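Local coordinates for attachment protein G3P (Enterobacteria phage Ike, PDB 4EO0), which probably recognises the N-pilus of its bacterial host through the pilus-binding domain at the phage tip, an early step of infection, at residues K60-L63 and S64-P68; G87-T90 and E91-I95. All blocks are in the same frame, centred on the assembly; numbering follows the deposited sequence.

Contact 1 of 2, residues K60-L63 and S64-P68; sequences KLTL and SGTWP
Backbone bonds carry most of this contact, and T62 O takes two of them. T66 N reaches it at 3.1 Å, completing a regular helical i to i+4 bond. G65 N comes from above the carbonyl plane, at 2.9 Å from T62 O, an i to i+3 bond of the kind helices often make where they tighten near their ends. S64 N bonds to K60 O one turn along, and W67 N meets L63 O at 2.8 Å. These bonds wind up the C-terminal end of the long helix 38-66: W67 is the first residue to leave helical backbone angles, yet its N-H still closes the last turn, just ahead of P68. The hydroxyls add less. T66 OG1 lies 3.2 Å from T62 O. S64 OG, set between the backbone N and the carbonyl carbon (chi1 60°), is folded back to 3.2 Å from L61 O, a weak bond at best, and neither hydroxyl's proton is settled. Apolar contact rests on L63, whose CD2 lies at the edge of the W67 ring, 3.7 Å from CZ3; W67 has two conformers, so this touch is somewhat doubtful. L63 also packs on F72 of strand 72-76 and on I7.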
ATOM      1  N   LYS A  60       3.560 -18.038  -6.055  1.00 13.89           N
ATOM      2  CA  LYS A  60       2.932 -18.930  -7.057  1.00 13.83           C
ATOM      3  C   LYS A  60       3.873 -19.969  -7.653  1.00 17.10           C
ATOM      4  O   LYS A  60       3.409 -21.026  -8.067  1.00 17.48           O
ATOM      5  CB  LYS A  60       2.162 -18.135  -8.122  1.00 16.77           C
ATOM      6  CG  LYS A  60       3.027 -17.555  -9.235  1.00 24.13           C
ATOM      7  CD  LYS A  60       2.205 -16.593 -10.071  1.00 23.82           C
ATOM      8  CE  LYS A  60       2.873 -16.162 -11.359  1.00 32.14           C
ATOM      9  NZ  LYS A  60       2.111 -15.047 -11.995  1.00 39.54           N
ATOM     10  N   LEU A  61       5.198 -19.686  -7.665  1.00 13.39           N
ATOM     11  CA  LEU A  61       6.228 -20.627  -8.128  1.00 13.26           C
ATOM     12  C   LEU A  61       6.197 -21.893  -7.255  1.00 17.19           C
ATOM     13  O   LEU A  61       6.360 -22.990  -7.783  1.00 16.31           O
ATOM     14  CB  LEU A  61       7.639 -20.010  -8.106  1.00 13.75           C
ATOM     15  CG  LEU A  61       7.856 -18.680  -8.853  1.00 19.02           C
ATOM     16  CD1 LEU A  61       9.316 -18.216  -8.704  1.00 18.89           C
ATOM     17  CD2 LEU A  61       7.508 -18.800 -10.338  1.00 24.04           C
ATOM     18  N   THR A  62       5.955 -21.747  -5.925  1.00 12.99           N
ATOM     19  CA  THR A  62       5.840 -22.896  -5.022  1.00 11.22           C
ATOM     20  C   THR A  62       4.449 -23.514  -5.095  1.00 15.82           C
ATOM     21  O   THR A  62       4.334 -24.721  -5.060  1.00 15.57           O
ATOM     22  CB  THR A  62       6.168 -22.484  -3.559  1.00 14.84           C
ATOM     23  OG1 THR A  62       7.513 -22.036  -3.497  1.00 11.11           O
ATOM     24  CG2 THR A  62       5.995 -23.623  -2.563  1.00 18.00           C
ATOM     25  N   LEU A  63       3.392 -22.690  -5.145  1.00 15.55           N
ATOM     26  CA  LEU A  63       2.014 -23.197  -5.177  1.00 15.73           C
ATOM     27  C   LEU A  63       1.764 -24.183  -6.304  1.00 18.35           C
ATOM     28  O   LEU A  63       1.046 -25.148  -6.093  1.00 18.32           O
ATOM     29  CB  LEU A  63       0.987 -22.051  -5.263  1.00 15.63           C
ATOM     30  CG  LEU A  63       0.960 -20.993  -4.153  1.00 18.35           C
ATOM     31  CD1 LEU A  63      -0.051 -19.880  -4.467  1.00 17.13           C
ATOM     32  CD2 LEU A  63       0.627 -21.609  -2.791  1.00 20.95           C
ATOM     33  N   SER A  64       2.339 -23.948  -7.507  1.00 15.38           N
ATOM     34  CA  SER A  64       2.136 -24.848  -8.632  1.00 17.05           C
ATOM     35  C   SER A  64       2.751 -26.236  -8.347  1.00 19.79           C
ATOM     36  O   SER A  64       2.331 -27.210  -8.962  1.00 21.65           O
ATOM     37  CB  SER A  64       2.718 -24.261  -9.914  1.00 19.50           C
ATOM     38  OG  SER A  64       4.113 -24.053  -9.761  1.00 23.42           O
ATOM     39  N   GLY A  65       3.700 -26.315  -7.404  1.00 15.60           N
ATOM     40  CA  GLY A  65       4.299 -27.583  -7.008  1.00 17.12           C
ATOM     41  C   GLY A  65       3.469 -28.271  -5.945  1.00 22.48           C
ATOM     42  O   GLY A  65       3.295 -29.492  -5.985  1.00 23.85           O
ATOM     43  N   THR A  66       2.911 -27.478  -5.010  1.00 17.26           N
ATOM     44  CA  THR A  66       2.077 -27.974  -3.908  1.00 15.48           C
ATOM     45  C   THR A  66       0.731 -28.478  -4.434  1.00 19.94           C
ATOM     46  O   THR A  66       0.238 -29.500  -3.962  1.00 20.70           O
ATOM     47  CB  THR A  66       1.895 -26.851  -2.877  1.00 20.60           C
ATOM     48  OG1 THR A  66       3.183 -26.365  -2.522  1.00 23.69           O
ATOM     49  CG2 THR A  66       1.168 -27.315  -1.607  1.00 19.14           C
ATOM     50  N   TRP A  67       0.126 -27.731  -5.388  1.00 19.28           N
ATOM     51  CA  TRP A  67      -1.162 -28.083  -5.978  0.70 21.21           C
ATOM     52  C   TRP A  67      -1.075 -27.972  -7.496  1.00 25.70           C
ATOM     53  O   TRP A  67      -1.502 -26.980  -8.085  1.00 24.92           O
ATOM     54  CB  TRP A  67      -2.274 -27.190  -5.427  0.70 20.95           C
ATOM     55  CG  TRP A  67      -2.529 -27.377  -3.968  0.70 21.57           C
ATOM     56  CD1 TRP A  67      -3.158 -28.427  -3.367  0.70 25.44           C
ATOM     57  CD2 TRP A  67      -2.152 -26.479  -2.922  0.70 20.11           C
ATOM     58  NE1 TRP A  67      -3.208 -28.232  -2.006  0.70 24.65           N
ATOM     59  CE2 TRP A  67      -2.623 -27.029  -1.709  0.70 24.37           C
ATOM     60  CE3 TRP A  67      -1.502 -25.237  -2.897  0.70 20.59           C
ATOM     61  CZ2 TRP A  67      -2.441 -26.391  -0.482  0.70 22.68           C
ATOM     62  CZ3 TRP A  67      -1.325 -24.603  -1.679  0.70 21.58           C
ATOM     63  CH2 TRP A  67      -1.789 -25.179  -0.488  0.70 22.58           C
ATOM     64  N   PRO A  68      -0.508 -28.997  -8.185  1.00 24.48           N
ATOM     65  CA  PRO A  68      -0.378 -28.895  -9.646  1.00 25.71           C
ATOM     66  C   PRO A  68      -1.666 -28.940 -10.444  1.00 31.61           C
ATOM     67  O   PRO A  68      -1.633 -28.610 -11.628  1.00 33.12           O
ATOM     68  CB  PRO A  68       0.529 -30.065  -9.996  1.00 28.03           C
ATOM     69  CG  PRO A  68       0.273 -31.040  -8.970  1.00 32.24           C
ATOM     70  CD  PRO A  68       0.082 -30.264  -7.702  1.00 25.78           C
TER

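Contact 2 of 2, residues G87-T90 and E91-I95; sequences GEKT and ESWSI
W93 NE1 gives its N-H to E34 O of strand 30-36, while K89 CB merely lies over the ring face, 3.7 Å from NE1. The same E34 pairs through its backbone with K89, so the indole N-H and the backbone of K89 both meet one neighbouring residue. From CB onward the K89 chain runs extended over one face of the ring, crossing the W93 side chain at about a right angle. Its CD sits above the centre of the indole. CE then stands 3.7 Å from the centroid of the W93 six-membered ring and only 11° off the normal, a CH-pi contact over the face. NZ overshoots that centre, ending 3.5 Å from W93 CE3, so the cation-pi contact is off-centre (33° from the normal). With CG of W93 between its backbone N and carbonyl carbon (chi1 66°), the indole swings back beneath the lysine and carries its far edge to G87, whose O lies in the ring plane 3.5 Å from CZ2. The chain reverses at T90 and E91, but strands 87-89 and 94-106 do not pair as a hairpin: they flank the hairpin of 12-24 and 30-36, the first bonded to 30-36 and the second to 12-24, and W93 spans between them, touching I36. Giving its N-H to a carbonyl probably makes the indole somewhat richer in electrons, which would suit the methylenes and ammonium of K89 lying over its face.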
ATOM      1  N   GLY A  87      -1.913  16.076   4.952  1.00 25.04           N
ATOM      2  CA  GLY A  87      -1.808  17.350   5.655  1.00 28.26           C
ATOM      3  C   GLY A  87      -0.387  17.836   5.803  1.00 36.27           C
ATOM      4  O   GLY A  87       0.513  17.362   5.111  1.00 36.66           O
ATOM      5  N   GLU A  88      -0.194  18.778   6.726  1.00 35.73           N
ATOM      6  CA  GLU A  88       1.091  19.413   6.994  1.00 38.25           C
ATOM      7  C   GLU A  88       1.480  19.248   8.455  1.00 45.48           C
ATOM      8  O   GLU A  88       0.613  19.254   9.335  1.00 46.14           O
ATOM      9  CB  GLU A  88       1.037  20.902   6.631  1.00 41.44           C
ATOM     10  CG  GLU A  88       0.495  21.197   5.240  1.00 48.56           C
ATOM     11  CD  GLU A  88       0.676  22.613   4.722  1.00 70.51           C
ATOM     12  OE1 GLU A  88       0.638  23.563   5.537  1.00 63.73           O
ATOM     13  OE2 GLU A  88       0.812  22.772   3.487  1.00 60.83           O
ATOM     14  N   LYS A  89       2.781  19.107   8.698  1.00 43.75           N
ATOM     15  CA  LYS A  89       3.336  18.964  10.039  1.00 44.89           C
ATOM     16  C   LYS A  89       4.672  19.698  10.198  1.00 52.89           C
ATOM     17  O   LYS A  89       5.340  20.002   9.215  1.00 51.31           O
ATOM     18  CB  LYS A  89       3.499  17.489  10.404  1.00 45.70           C
ATOM     19  CG  LYS A  89       2.184  16.745  10.515  1.00 51.55           C
ATOM     20  CD  LYS A  89       2.348  15.482  11.331  1.00 56.40           C
ATOM     21  CE  LYS A  89       1.077  14.657  11.299  1.00 58.50           C
ATOM     22  NZ  LYS A  89       1.303  13.287  11.827  1.00 62.56           N
ATOM     23  N   THR A  90       5.032  19.990  11.445  1.00 53.61           N
ATOM     24  CA  THR A  90       6.304  20.630  11.777  1.00 57.47           C
ATOM     25  C   THR A  90       7.496  19.759  11.401  1.00 62.46           C
ATOM     26  O   THR A  90       8.502  20.248  10.896  1.00 65.50           O
ATOM     27  CB  THR A  90       6.400  20.934  13.285  1.00 20.00           C
ATOM     28  OG1 THR A  90       5.380  21.866  13.661  1.00 20.00           O
ATOM     29  CG2 THR A  90       7.761  21.519  13.632  1.00 20.00           C
ATOM     30  N   GLU A  91       7.363  18.463  11.648  1.00 56.17           N
ATOM     31  CA  GLU A  91       8.461  17.520  11.528  1.00 55.71           C
ATOM     32  C   GLU A  91       8.173  16.508  10.436  1.00 53.97           C
ATOM     33  O   GLU A  91       7.020  16.235  10.137  1.00 50.23           O
ATOM     34  CB  GLU A  91       8.658  16.786  12.852  1.00 20.00           C
ATOM     35  CG  GLU A  91       9.203  17.654  13.965  1.00 20.00           C
ATOM     36  CD  GLU A  91      10.626  18.069  13.692  1.00 20.00           C
ATOM     37  OE1 GLU A  91      11.535  17.282  14.018  1.00 20.00           O
ATOM     38  OE2 GLU A  91      10.830  19.168  13.137  1.00 20.00           O
ATOM     39  N   SER A  92       9.232  15.954   9.854  1.00 49.97           N
ATOM     40  CA  SER A  92       9.118  14.998   8.761  1.00 47.39           C
ATOM     41  C   SER A  92       8.353  13.755   9.224  1.00 45.56           C
ATOM     42  O   SER A  92       8.489  13.322  10.359  1.00 45.74           O
ATOM     43  CB  SER A  92      10.513  14.624   8.250  1.00 54.14           C
ATOM     44  OG  SER A  92      10.452  13.731   7.152  1.00 63.27           O
ATOM     45  N   TRP A  93       7.511  13.227   8.343  1.00 37.39           N
ATOM     46  CA  TRP A  93       6.595  12.143   8.692  1.00 33.11           C
ATOM     47  C   TRP A  93       6.159  11.328   7.479  1.00 31.53           C
ATOM     48  O   TRP A  93       6.456  11.672   6.345  1.00 30.36           O
ATOM     49  CB  TRP A  93       5.379  12.670   9.459  1.00 30.60           C
ATOM     50  CG  TRP A  93       4.500  13.569   8.656  1.00 30.74           C
ATOM     51  CD1 TRP A  93       4.845  14.758   8.093  1.00 35.28           C
ATOM     52  CD2 TRP A  93       3.124  13.356   8.331  1.00 28.12           C
ATOM     53  NE1 TRP A  93       3.774  15.299   7.438  1.00 33.86           N
ATOM     54  CE2 TRP A  93       2.702  14.459   7.569  1.00 32.34           C
ATOM     55  CE3 TRP A  93       2.205  12.346   8.614  1.00 26.67           C
ATOM     56  CZ2 TRP A  93       1.410  14.572   7.080  1.00 30.17           C
ATOM     57  CZ3 TRP A  93       0.925  12.463   8.128  1.00 26.75           C
ATOM     58  CH2 TRP A  93       0.536  13.568   7.372  1.00 28.24           C
ATOM     59  N   SER A  94       5.483  10.216   7.744  1.00 26.15           N
ATOM     60  CA  SER A  94       5.027   9.317   6.686  1.00 23.75           C
ATOM     61  C   SER A  94       3.661   8.741   7.003  1.00 24.29           C
ATOM     62  O   SER A  94       3.232   8.759   8.162  1.00 24.70           O
ATOM     63  CB  SER A  94       6.023   8.172   6.481  1.00 29.12           C
ATOM     64  OG  SER A  94       6.177   7.422   7.675  1.00 37.79           O
ATOM     65  N   ILE A  95       2.998   8.177   5.980  1.00 18.05           N
ATOM     66  CA  ILE A  95       1.724   7.470   6.121  1.00 15.42           C
ATOM     67  C   ILE A  95       1.924   6.111   5.486  1.00 19.02           C
ATOM     68  O   ILE A  95       2.476   6.025   4.391  1.00 20.94           O
ATOM     69  CB  ILE A  95       0.529   8.219   5.472  1.00 17.65           C
ATOM     70  CG1 ILE A  95       0.177   9.469   6.283  1.00 19.56           C
ATOM     71  CG2 ILE A  95      -0.719   7.331   5.327  1.00 16.60           C
ATOM     72  CD1 ILE A  95      -0.794  10.455   5.591  1.00 20.87           C
TER

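How the contacts relate
Both are surface contacts, each within one continuous piece of chain, though contact 1 includes the buried L63, whereas no touching residue of contact 2 is buried. They sit on opposite sides of the chain's centre, their own centres 43 Å apart. Contact 1 belongs to the end of helix 38-66 and contact 2 to the turn between strands 87-89 and 94-106, so they share no element directly; yet strand 72-76, which receives L63, pairs with 94-106, the strand that contact 2 leads into. At the helix end the backbone bonds to itself; at the strand turn it bonds outward to neighbouring strands, while K89, laid over the face of W93 by CH-pi and cation-pi contact, joins the two segments.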